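Local atomic coordinates of glycerol dehydratase (Clostridium butyricum, PDB entry 1R9D), a protein that dehydrates glycerol without the help of vitamin B12, probably by the glycyl-radical chemistry of its pyruvate formate lyase-like family. Residues A18-A23 with I314-N319; I64-Q69 with A223-E228; L71-L76 with N243-I248; I216-R221 with F267-A272. All blocks are in the same frame, centred on the assembly; numbering follows the deposited sequence.

Interaction 1 (A18-A23 with I314-N319); sequences AQILNA and IWIKLN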
# COMPACT_ATOMS: atom_id res chain seq x y z
N ALA A 18 -38.69 -13.14 -23.51
CA ALA A 18 -39.62 -13.62 -22.50
C ALA A 18 -38.88 -14.17 -21.29
O ALA A 18 -39.36 -14.09 -20.16
CB ALA A 18 -40.53 -14.70 -23.10
N GLN A 19 -37.70 -14.74 -21.52
CA GLN A 19 -36.90 -15.29 -20.43
C GLN A 19 -36.50 -14.17 -19.47
O GLN A 19 -36.48 -14.36 -18.25
CB GLN A 19 -35.65 -15.98 -20.97
CG GLN A 19 -35.93 -17.08 -21.98
CD GLN A 19 -34.68 -17.83 -22.39
OE1 GLN A 19 -33.58 -17.29 -22.35
NE2 GLN A 19 -34.86 -19.09 -22.80
N ILE A 20 -36.19 -13.01 -20.02
CA ILE A 20 -35.80 -11.86 -19.20
C ILE A 20 -36.98 -11.36 -18.36
O ILE A 20 -36.89 -11.25 -17.14
CB ILE A 20 -35.30 -10.69 -20.08
CG1 ILE A 20 -34.11 -11.12 -20.94
CG2 ILE A 20 -34.94 -9.51 -19.19
CD1 ILE A 20 -32.85 -11.45 -20.15
N LEU A 21 -38.09 -11.05 -19.03
CA LEU A 21 -39.27 -10.52 -18.34
C LEU A 21 -39.97 -11.48 -17.38
O LEU A 21 -40.53 -11.05 -16.37
CB LEU A 21 -40.27 -9.99 -19.37
CG LEU A 21 -39.77 -8.78 -20.16
CD1 LEU A 21 -40.80 -8.36 -21.18
CD2 LEU A 21 -39.44 -7.64 -19.21
N ASN A 22 -39.96 -12.77 -17.69
CA ASN A 22 -40.61 -13.74 -16.81
C ASN A 22 -39.72 -14.15 -15.64
O ASN A 22 -40.16 -14.86 -14.73
CB ASN A 22 -41.05 -14.97 -17.60
CG ASN A 22 -42.17 -14.66 -18.57
OD1 ASN A 22 -43.08 -13.89 -18.25
ND2 ASN A 22 -42.12 -15.26 -19.76
N ALA A 23 -38.47 -13.71 -15.67
CA ALA A 23 -37.54 -14.05 -14.61
C ALA A 23 -37.97 -13.39 -13.31
O ALA A 23 -38.72 -12.42 -13.30
CB ALA A 23 -36.13 -13.59 -14.98
N ILE A 314 -27.40 -10.09 -28.58
CA ILE A 314 -26.51 -9.32 -27.71
C ILE A 314 -27.35 -8.33 -26.91
O ILE A 314 -27.13 -8.13 -25.71
CB ILE A 314 -25.44 -8.55 -28.53
CG1 ILE A 314 -24.39 -9.53 -29.06
CG2 ILE A 314 -24.78 -7.49 -27.66
CD1 ILE A 314 -23.36 -8.89 -29.97
N TRP A 315 -28.32 -7.71 -27.57
CA TRP A 315 -29.21 -6.78 -26.88
C TRP A 315 -29.86 -7.49 -25.70
O TRP A 315 -29.89 -6.98 -24.58
CB TRP A 315 -30.29 -6.26 -27.84
CG TRP A 315 -30.10 -4.83 -28.30
CD1 TRP A 315 -31.03 -3.82 -28.23
CD2 TRP A 315 -28.94 -4.26 -28.93
NE1 TRP A 315 -30.52 -2.67 -28.78
CE2 TRP A 315 -29.24 -2.91 -29.22
CE3 TRP A 315 -27.68 -4.76 -29.28
CZ2 TRP A 315 -28.33 -2.05 -29.83
CZ3 TRP A 315 -26.76 -3.91 -29.90
CH2 TRP A 315 -27.10 -2.56 -30.17
N ILE A 316 -30.38 -8.70 -25.94
CA ILE A 316 -31.02 -9.44 -24.87
C ILE A 316 -30.04 -9.79 -23.74
O ILE A 316 -30.40 -9.69 -22.57
CB ILE A 316 -31.69 -10.73 -25.42
CG1 ILE A 316 -32.83 -10.34 -26.37
CG2 ILE A 316 -32.21 -11.58 -24.28
CD1 ILE A 316 -33.53 -11.51 -27.04
N LYS A 317 -28.82 -10.20 -24.09
CA LYS A 317 -27.82 -10.54 -23.08
C LYS A 317 -27.52 -9.34 -22.17
O LYS A 317 -27.33 -9.50 -20.97
CB LYS A 317 -26.52 -11.03 -23.73
CG LYS A 317 -26.64 -12.34 -24.50
CD LYS A 317 -27.18 -13.46 -23.62
CE LYS A 317 -26.30 -13.73 -22.41
NZ LYS A 317 -26.90 -14.75 -21.49
N LEU A 318 -27.48 -8.15 -22.75
CA LEU A 318 -27.21 -6.95 -21.97
C LEU A 318 -28.30 -6.70 -20.92
O LEU A 318 -28.11 -5.92 -19.99
CB LEU A 318 -27.06 -5.74 -22.90
CG LEU A 318 -25.78 -5.70 -23.75
CD1 LEU A 318 -25.98 -4.80 -24.95
CD2 LEU A 318 -24.61 -5.24 -22.89
N ASN A 319 -29.44 -7.36 -21.08
CA ASN A 319 -30.55 -7.22 -20.14
C ASN A 319 -30.53 -8.33 -19.10
O ASN A 319 -31.33 -8.35 -18.16
CB ASN A 319 -31.89 -7.26 -20.89
CG ASN A 319 -32.21 -5.95 -21.58
OD1 ASN A 319 -32.72 -5.02 -20.96
ND2 ASN A 319 -31.91 -5.87 -22.87
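I20 on helix 11-22 is the side chain that reaches residues 314-319, where it meets I316 and N319 with its methyl and methylene groups. Apolar packing comes first: I20 CG1 lies 3.9 Å from I316 CG2, the two side chains crossing at a slant. With chi1 at -58°, I20 sends its CG2 branch anti to the backbone N, where it touches N319, 4.2 Å from N319 CB. A second set of contacts is between carbon and backbone oxygen. I20 CD1 rests 3.9 Å from I316 O, and I20 CG2 comes equally close to N319 O at 3.9 Å, so the isoleucine lays hydrocarbon against two backbone carbonyls. The polar groups bond within their own segments or to other parts of the chain, as around N319. I316 O accepts the backbone N of N319 at 2.9 Å. The amide of N319 folds back along its own chain and gives ND2 to W315 O at 2.9 Å; this bond is bent, N-H...O 137°, and ND2 stands well above the carbonyl plane of W315, 41° out of it. ND2 also binds Q373 O, so two carbonyls hold the amide, which leads away from I20. Around the contact, I13 and L16 of helix 11-22 and V369 of helix 357-369 also pack on I316, making a buried apolar junction of three helices. The chemistry implies adhesion by dispersion and exclusion of water, with the polar atoms of N319 bonded elsewhere and its CB left for I20.

Interaction 2 (I64-Q69 with A223-E228); sequences ITIRDQ and AKKAKE
The flat groups met by I66 and I64 are backbone peptides, since no ring takes part: I66 CD1 stands over one face of the peptide joining K225 to A226, 3.8 Å from A226 N, while K225 NZ approaches I64 O to only 4.2 Å, too far for a hydrogen bond. The rest is hydrocarbon. I66 and K225 run alongside each other, pointing opposite ways, with I66 CD1 3.9 Å from K225 CG, and A226 CB closes in from the helix at 4.2 Å from the same CD1. K225 starts with CG anti to the backbone N (chi1 -172°) and then bends at chi2 (76°), which carries its aliphatic part past I66 and its ammonium end toward I64. I64 CG2 adds a looser touch, 4.3 Å from K225 CG. Beyond the pair, I66 also packs on V73 and I229, A226 on A246 of helix 236-252, and I64 on Y218 and Y222. This is the packing of an extended, irregular chain segment, between helices 47-61 and 92-97, against the side of the long helix 197-230 in the mainly helical outer part of the pyruvate formate lyase-like fold.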
# COMPACT_ATOMS: atom_id res chain seq x y z
N ILE A 64 -22.09 -22.39 -14.63
CA ILE A 64 -22.19 -21.99 -16.03
C ILE A 64 -23.61 -22.30 -16.50
O ILE A 64 -24.22 -23.26 -16.02
CB ILE A 64 -21.17 -22.78 -16.89
CG1 ILE A 64 -19.75 -22.42 -16.46
CG2 ILE A 64 -21.35 -22.48 -18.36
CD1 ILE A 64 -19.46 -20.93 -16.53
N THR A 65 -24.15 -21.50 -17.41
CA THR A 65 -25.50 -21.73 -17.90
C THR A 65 -25.71 -21.30 -19.35
O THR A 65 -25.28 -20.22 -19.76
CB THR A 65 -26.56 -20.98 -17.06
OG1 THR A 65 -26.49 -21.40 -15.69
CG2 THR A 65 -27.96 -21.27 -17.59
N ILE A 66 -26.36 -22.17 -20.11
CA ILE A 66 -26.70 -21.86 -21.49
C ILE A 66 -28.21 -21.97 -21.52
O ILE A 66 -28.78 -23.04 -21.32
CB ILE A 66 -26.07 -22.87 -22.49
CG1 ILE A 66 -24.54 -22.71 -22.48
CG2 ILE A 66 -26.62 -22.64 -23.89
CD1 ILE A 66 -23.82 -23.50 -23.55
N ARG A 67 -28.88 -20.84 -21.74
CA ARG A 67 -30.33 -20.80 -21.76
C ARG A 67 -30.88 -21.31 -23.09
O ARG A 67 -30.20 -21.25 -24.11
CB ARG A 67 -30.83 -19.38 -21.48
CG ARG A 67 -30.21 -18.76 -20.22
CD ARG A 67 -30.87 -17.43 -19.86
NE ARG A 67 -30.09 -16.65 -18.91
CZ ARG A 67 -29.80 -17.02 -17.66
NH1 ARG A 67 -30.23 -18.18 -17.19
NH2 ARG A 67 -29.08 -16.23 -16.88
N ASP A 68 -32.10 -21.82 -23.07
CA ASP A 68 -32.71 -22.36 -24.27
C ASP A 68 -32.76 -21.38 -25.45
O ASP A 68 -33.10 -20.21 -25.28
CB ASP A 68 -34.13 -22.85 -23.96
CG ASP A 68 -34.18 -23.78 -22.76
OD1 ASP A 68 -33.38 -24.74 -22.71
OD2 ASP A 68 -35.03 -23.55 -21.87
N GLN A 69 -32.41 -21.88 -26.63
CA GLN A 69 -32.43 -21.11 -27.87
C GLN A 69 -31.39 -19.99 -28.02
O GLN A 69 -31.45 -19.22 -28.98
CB GLN A 69 -33.83 -20.54 -28.11
CG GLN A 69 -34.93 -21.59 -28.22
CD GLN A 69 -34.60 -22.68 -29.23
OE1 GLN A 69 -34.22 -22.39 -30.38
NE2 GLN A 69 -34.73 -23.94 -28.82
N ALA A 223 -17.60 -23.89 -24.12
CA ALA A 223 -17.41 -24.69 -25.32
C ALA A 223 -17.75 -26.14 -25.01
O ALA A 223 -18.40 -26.83 -25.80
CB ALA A 223 -15.96 -24.58 -25.80
N LYS A 224 -17.32 -26.60 -23.83
CA LYS A 224 -17.59 -27.97 -23.39
C LYS A 224 -19.06 -28.14 -23.04
O LYS A 224 -19.66 -29.17 -23.35
CB LYS A 224 -16.73 -28.31 -22.17
CG LYS A 224 -16.99 -29.69 -21.61
CD LYS A 224 -16.36 -29.88 -20.25
CE LYS A 224 -16.79 -31.21 -19.63
NZ LYS A 224 -16.35 -31.35 -18.22
N LYS A 225 -19.63 -27.14 -22.39
CA LYS A 225 -21.04 -27.17 -22.00
C LYS A 225 -21.92 -27.30 -23.25
O LYS A 225 -22.88 -28.07 -23.26
CB LYS A 225 -21.40 -25.88 -21.26
CG LYS A 225 -22.79 -25.88 -20.64
CD LYS A 225 -22.81 -26.71 -19.38
CE LYS A 225 -24.12 -26.54 -18.63
NZ LYS A 225 -24.09 -27.23 -17.31
N ALA A 226 -21.58 -26.54 -24.28
CA ALA A 226 -22.33 -26.56 -25.54
C ALA A 226 -22.41 -27.96 -26.16
O ALA A 226 -23.50 -28.45 -26.44
CB ALA A 226 -21.70 -25.58 -26.53
N LYS A 227 -21.25 -28.58 -26.37
CA LYS A 227 -21.20 -29.93 -26.95
C LYS A 227 -22.02 -30.90 -26.12
O LYS A 227 -22.74 -31.75 -26.65
CB LYS A 227 -19.75 -30.43 -27.01
CG LYS A 227 -18.96 -29.93 -28.21
CD LYS A 227 -19.45 -30.56 -29.50
CE LYS A 227 -18.59 -30.13 -30.69
NZ LYS A 227 -19.07 -30.70 -31.98
N GLU A 228 -21.89 -30.78 -24.80
CA GLU A 228 -22.60 -31.62 -23.85
C GLU A 228 -24.11 -31.53 -24.04
O GLU A 228 -24.82 -32.54 -23.97
CB GLU A 228 -22.20 -31.18 -22.44
CG GLU A 228 -23.01 -31.76 -21.30
CD GLU A 228 -22.54 -31.24 -19.95
OE1 GLU A 228 -23.23 -31.47 -18.93
OE2 GLU A 228 -21.45 -30.61 -19.90

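Interaction 3 (L71-L76 with N243-I248); sequences LIVGSL and NEIAKI
V73 and I245 carry the apolar part of this contact. V73 CG2 sits 3.8 Å from I245 CG2, and V73 CG1 lies 4.0 Å from that same methyl, so both prongs of the valine straddle one branch of the isoleucine. CG1 reaches further, to I245 CD1 at 4.1 Å. The V73 torsion (chi1 -62°) places CG2 between its own backbone N and carbonyl carbon, which lets both methyls face the helix at once. Carbon-to-oxygen contacts come next: the CB of L71 points away from the helix, and its carbonyl makes the contact instead, with I245 CG1 3.8 Å from L71 O and CD1 3.9 Å from it. That buried oxygen is satisfied by the hydroxyl of Y261, a residue that also packs on I245. Hydrogen bonds run from the 71-76 chain to other helices: V73 O takes Q265 NE2 and G74 O takes W268 NE1, both from helix 260-277. V73 also touches Y222, and L71 packs on F306, E309 and C313 of helix 304-317. Together these contacts show an irregular chain threaded between the helices 197-230, 236-252, 260-277 and 304-317, an element of the helical shell of the pyruvate formate lyase-like fold.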
# COMPACT_ATOMS: atom_id res chain seq x y z
N LEU A 71 -28.00 -18.01 -28.97
CA LEU A 71 -27.00 -18.09 -30.03
C LEU A 71 -25.70 -17.53 -29.43
O LEU A 71 -24.60 -17.96 -29.79
CB LEU A 71 -27.41 -17.25 -31.24
CG LEU A 71 -28.52 -17.78 -32.16
CD1 LEU A 71 -28.82 -16.76 -33.24
CD2 LEU A 71 -28.10 -19.10 -32.78
N ILE A 72 -25.85 -16.58 -28.53
CA ILE A 72 -24.71 -15.96 -27.84
C ILE A 72 -24.79 -16.44 -26.40
O ILE A 72 -25.78 -16.21 -25.72
CB ILE A 72 -24.81 -14.41 -27.88
CG1 ILE A 72 -24.70 -13.90 -29.32
CG2 ILE A 72 -23.73 -13.79 -26.98
CD1 ILE A 72 -23.34 -14.14 -29.96
N VAL A 73 -23.75 -17.12 -25.93
CA VAL A 73 -23.76 -17.66 -24.58
C VAL A 73 -22.87 -16.95 -23.56
O VAL A 73 -21.91 -16.26 -23.93
CB VAL A 73 -23.39 -19.16 -24.59
CG1 VAL A 73 -24.43 -19.94 -25.38
CG2 VAL A 73 -22.01 -19.36 -25.20
N GLY A 74 -23.20 -17.14 -22.29
CA GLY A 74 -22.46 -16.53 -21.20
C GLY A 74 -23.45 -15.90 -20.24
O GLY A 74 -23.99 -14.83 -20.51
N SER A 75 -23.70 -16.58 -19.13
CA SER A 75 -24.64 -16.10 -18.12
C SER A 75 -23.95 -15.98 -16.77
O SER A 75 -23.28 -16.92 -16.33
CB SER A 75 -25.83 -17.06 -18.00
OG SER A 75 -26.56 -17.12 -19.21
N LEU A 76 -24.14 -14.84 -16.12
CA LEU A 76 -23.52 -14.57 -14.83
C LEU A 76 -24.27 -15.17 -13.65
O LEU A 76 -23.70 -15.32 -12.56
CB LEU A 76 -23.37 -13.06 -14.62
CG LEU A 76 -22.64 -12.28 -15.72
CD1 LEU A 76 -22.37 -10.86 -15.22
CD2 LEU A 76 -21.33 -12.96 -16.08
N ASN A 243 -23.55 -27.01 -31.65
CA ASN A 243 -22.23 -27.46 -32.08
C ASN A 243 -21.44 -26.30 -32.65
O ASN A 243 -20.21 -26.27 -32.56
CB ASN A 243 -22.35 -28.57 -33.14
CG ASN A 243 -22.51 -29.94 -32.52
OD1 ASN A 243 -21.79 -30.30 -31.59
ND2 ASN A 243 -23.46 -30.72 -33.04
N GLU A 244 -22.14 -25.35 -33.25
CA GLU A 244 -21.47 -24.19 -33.82
C GLU A 244 -21.00 -23.28 -32.69
O GLU A 244 -19.95 -22.64 -32.78
CB GLU A 244 -22.41 -23.42 -34.75
CG GLU A 244 -21.78 -22.18 -35.38
CD GLU A 244 -20.59 -22.51 -36.28
OE1 GLU A 244 -20.04 -23.63 -36.16
OE2 GLU A 244 -20.21 -21.65 -37.09
N ILE A 245 -21.78 -23.23 -31.61
CA ILE A 245 -21.43 -22.42 -30.45
C ILE A 245 -20.17 -23.01 -29.82
O ILE A 245 -19.24 -22.29 -29.47
CB ILE A 245 -22.58 -22.43 -29.40
CG1 ILE A 245 -23.79 -21.67 -29.95
CG2 ILE A 245 -22.11 -21.82 -28.09
CD1 ILE A 245 -25.01 -21.73 -29.06
N ALA A 246 -20.14 -24.33 -29.69
CA ALA A 246 -18.98 -25.00 -29.11
C ALA A 246 -17.74 -24.68 -29.94
O ALA A 246 -16.66 -24.48 -29.40
CB ALA A 246 -19.21 -26.50 -29.06
N LYS A 247 -17.91 -24.63 -31.26
CA LYS A 247 -16.81 -24.35 -32.17
C LYS A 247 -16.30 -22.92 -32.02
O LYS A 247 -15.09 -22.68 -31.95
CB LYS A 247 -17.24 -24.57 -33.62
CG LYS A 247 -16.16 -24.22 -34.63
CD LYS A 247 -16.62 -24.44 -36.06
CE LYS A 247 -15.50 -24.11 -37.04
NZ LYS A 247 -15.89 -24.42 -38.45
N ILE A 248 -17.22 -21.97 -31.98
CA ILE A 248 -16.86 -20.56 -31.85
C ILE A 248 -16.20 -20.27 -30.51
O ILE A 248 -15.18 -19.57 -30.45
CB ILE A 248 -18.09 -19.66 -32.04
CG1 ILE A 248 -18.57 -19.76 -33.49
CG2 ILE A 248 -17.75 -18.21 -31.70
CD1 ILE A 248 -19.81 -18.97 -33.78

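Interaction 4 (I216-R221 with F267-A272); sequences ITYVNR and FWFIHA
V219 lays one methyl over a face of the F269 ring, a CH-pi contact in which CG2 lies 3.8 Å from the ring centroid and 15° off the ring normal. The other methyl, CG1, lies over the same side of the ring but is shifted outward toward CE2, 3.5 Å from that atom, a tight fit, and 3.9 Å from F269 CD2. The two prongs are set by the valine torsion (chi1 179°), which leaves CG1 anti to the backbone N and CG2 anti to the carbonyl carbon, a fork that spreads across the ring. F269 in turn holds its CG beside its backbone N, at chi1 -83°, so that the ring leans out from helix 260-277 toward helix 197-230. This is helix-on-helix packing in the pyruvate formate lyase-like fold, and the intervening helix 236-252 joins it, because C249 touches both V219 and F269. Y218, next to V219 in the chain, swings its ring toward F269 with CG anti to the backbone N, and its CE2 ends 4.4 Å from F269 CD1. The planes of these two rings stand nearly at right angles, yet they meet loosely and obliquely, through that one pair of ring carbons. F269 thus takes V219 at CE2 and CD2 and Y218 at CD1, on its other ortho carbon. The phenol end of Y218 belongs to another network: Y218 OH is hydrogen-bonded to Y222 OH, and the Y218 and Y222 rings meet edge to face.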
# COMPACT_ATOMS: atom_id res chain seq x y z
N ILE A 216 -9.65 -17.31 -20.56
CA ILE A 216 -9.56 -18.36 -21.58
C ILE A 216 -10.21 -19.64 -21.06
O ILE A 216 -10.95 -20.31 -21.78
CB ILE A 216 -8.09 -18.63 -21.96
CG1 ILE A 216 -7.51 -17.40 -22.68
CG2 ILE A 216 -7.99 -19.86 -22.86
CD1 ILE A 216 -6.04 -17.52 -23.04
N THR A 217 -9.94 -19.96 -19.80
CA THR A 217 -10.51 -21.15 -19.16
C THR A 217 -12.03 -21.04 -19.10
O THR A 217 -12.75 -22.01 -19.37
CB THR A 217 -9.98 -21.32 -17.72
OG1 THR A 217 -8.56 -21.48 -17.76
CG2 THR A 217 -10.61 -22.53 -17.05
N TYR A 218 -12.52 -19.85 -18.75
CA TYR A 218 -13.95 -19.59 -18.64
C TYR A 218 -14.67 -19.87 -19.95
O TYR A 218 -15.69 -20.55 -19.97
CB TYR A 218 -14.19 -18.14 -18.22
CG TYR A 218 -15.63 -17.82 -17.89
CD1 TYR A 218 -16.26 -18.43 -16.80
CD2 TYR A 218 -16.37 -16.93 -18.67
CE1 TYR A 218 -17.59 -18.15 -16.50
CE2 TYR A 218 -17.70 -16.64 -18.37
CZ TYR A 218 -18.31 -17.26 -17.29
OH TYR A 218 -19.63 -17.00 -17.00
N VAL A 219 -14.13 -19.33 -21.04
CA VAL A 219 -14.73 -19.51 -22.36
C VAL A 219 -14.74 -20.99 -22.76
O VAL A 219 -15.71 -21.48 -23.36
CB VAL A 219 -13.98 -18.70 -23.43
CG1 VAL A 219 -14.61 -18.92 -24.79
CG2 VAL A 219 -14.02 -17.22 -23.06
N ASN A 220 -13.67 -21.70 -22.42
CA ASN A 220 -13.58 -23.12 -22.74
C ASN A 220 -14.62 -23.95 -22.00
O ASN A 220 -15.03 -25.01 -22.49
CB ASN A 220 -12.17 -23.64 -22.44
CG ASN A 220 -11.20 -23.33 -23.57
OD1 ASN A 220 -10.01 -23.13 -23.34
ND2 ASN A 220 -11.71 -23.31 -24.79
N ARG A 221 -15.05 -23.48 -20.84
CA ARG A 221 -16.07 -24.20 -20.07
C ARG A 221 -17.40 -24.16 -20.83
O ARG A 221 -18.18 -25.10 -20.76
CB ARG A 221 -16.23 -23.59 -18.68
CG ARG A 221 -15.04 -23.81 -17.76
CD ARG A 221 -15.30 -23.23 -16.38
NE ARG A 221 -16.43 -23.89 -15.72
CZ ARG A 221 -17.13 -23.36 -14.73
NH1 ARG A 221 -16.83 -22.15 -14.27
NH2 ARG A 221 -18.15 -24.03 -14.19
N PHE A 267 -17.10 -10.46 -27.99
CA PHE A 267 -17.50 -9.18 -27.40
C PHE A 267 -18.22 -9.46 -26.08
O PHE A 267 -17.89 -8.88 -25.05
CB PHE A 267 -18.45 -8.41 -28.32
CG PHE A 267 -19.21 -7.33 -27.62
CD1 PHE A 267 -18.60 -6.11 -27.34
CD2 PHE A 267 -20.52 -7.54 -27.20
CE1 PHE A 267 -19.29 -5.12 -26.63
CE2 PHE A 267 -21.21 -6.57 -26.49
CZ PHE A 267 -20.59 -5.35 -26.21
N TRP A 268 -19.21 -10.34 -26.12
CA TRP A 268 -19.97 -10.64 -24.91
C TRP A 268 -19.12 -11.24 -23.79
O TRP A 268 -19.33 -10.92 -22.63
CB TRP A 268 -21.16 -11.56 -25.21
CG TRP A 268 -21.96 -11.83 -23.98
CD1 TRP A 268 -22.06 -13.02 -23.30
CD2 TRP A 268 -22.68 -10.86 -23.20
NE1 TRP A 268 -22.78 -12.84 -22.15
CE2 TRP A 268 -23.17 -11.53 -22.06
CE3 TRP A 268 -22.95 -9.50 -23.36
CZ2 TRP A 268 -23.93 -10.87 -21.08
CZ3 TRP A 268 -23.69 -8.84 -22.38
CH2 TRP A 268 -24.17 -9.53 -21.25
N PHE A 269 -18.16 -12.10 -24.13
CA PHE A 269 -17.32 -12.68 -23.08
C PHE A 269 -16.48 -11.59 -22.42
O PHE A 269 -16.31 -11.59 -21.20
CB PHE A 269 -16.40 -13.77 -23.64
CG PHE A 269 -17.06 -15.12 -23.75
CD1 PHE A 269 -17.72 -15.68 -22.65
CD2 PHE A 269 -17.02 -15.84 -24.94
CE1 PHE A 269 -18.33 -16.94 -22.74
CE2 PHE A 269 -17.63 -17.09 -25.04
CZ PHE A 269 -18.28 -17.64 -23.94
N ILE A 270 -15.96 -10.66 -23.21
CA ILE A 270 -15.18 -9.56 -22.64
C ILE A 270 -16.08 -8.79 -21.67
O ILE A 270 -15.73 -8.58 -20.51
CB ILE A 270 -14.70 -8.58 -23.73
CG1 ILE A 270 -13.70 -9.27 -24.66
CG2 ILE A 270 -14.07 -7.35 -23.09
CD1 ILE A 270 -13.40 -8.47 -25.91
N HIS A 271 -17.24 -8.38 -22.16
CA HIS A 271 -18.20 -7.62 -21.36
C HIS A 271 -18.64 -8.38 -20.12
O HIS A 271 -18.66 -7.84 -19.01
CB HIS A 271 -19.42 -7.27 -22.21
CG HIS A 271 -20.31 -6.23 -21.60
ND1 HIS A 271 -20.04 -4.88 -21.69
CD2 HIS A 271 -21.45 -6.34 -20.88
CE1 HIS A 271 -20.98 -4.21 -21.04
NE2 HIS A 271 -21.84 -5.07 -20.54
N ALA A 272 -18.99 -9.65 -20.29
CA ALA A 272 -19.44 -10.47 -19.17
C ALA A 272 -18.40 -10.62 -18.06
O ALA A 272 -18.71 -10.43 -16.89
CB ALA A 272 -19.88 -11.85 -19.67

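All four contacts sit in one helical region of the pyruvate formate lyase-like range, and interactions 2 and 3 lie closest, their centres about 7 Å apart. Interaction 4 has its centre about 10 Å from that of interaction 3 and 13 Å from that of interaction 2, with which it shares helix 197-230. Interaction 1 is 16 to 19 Å from the other three centres. Along the chain, 18-23 and 314-319 enclose every other segment, and within them interactions 2, 3 and 4 alternate their partners. The irregular chain 64-76 touches 197-230 and 236-252 and bonds to 260-277 through G74 O and W268 NE1, while weak Q19-D68 and K317-G74 hydrogen bonds tie interaction 1 to it.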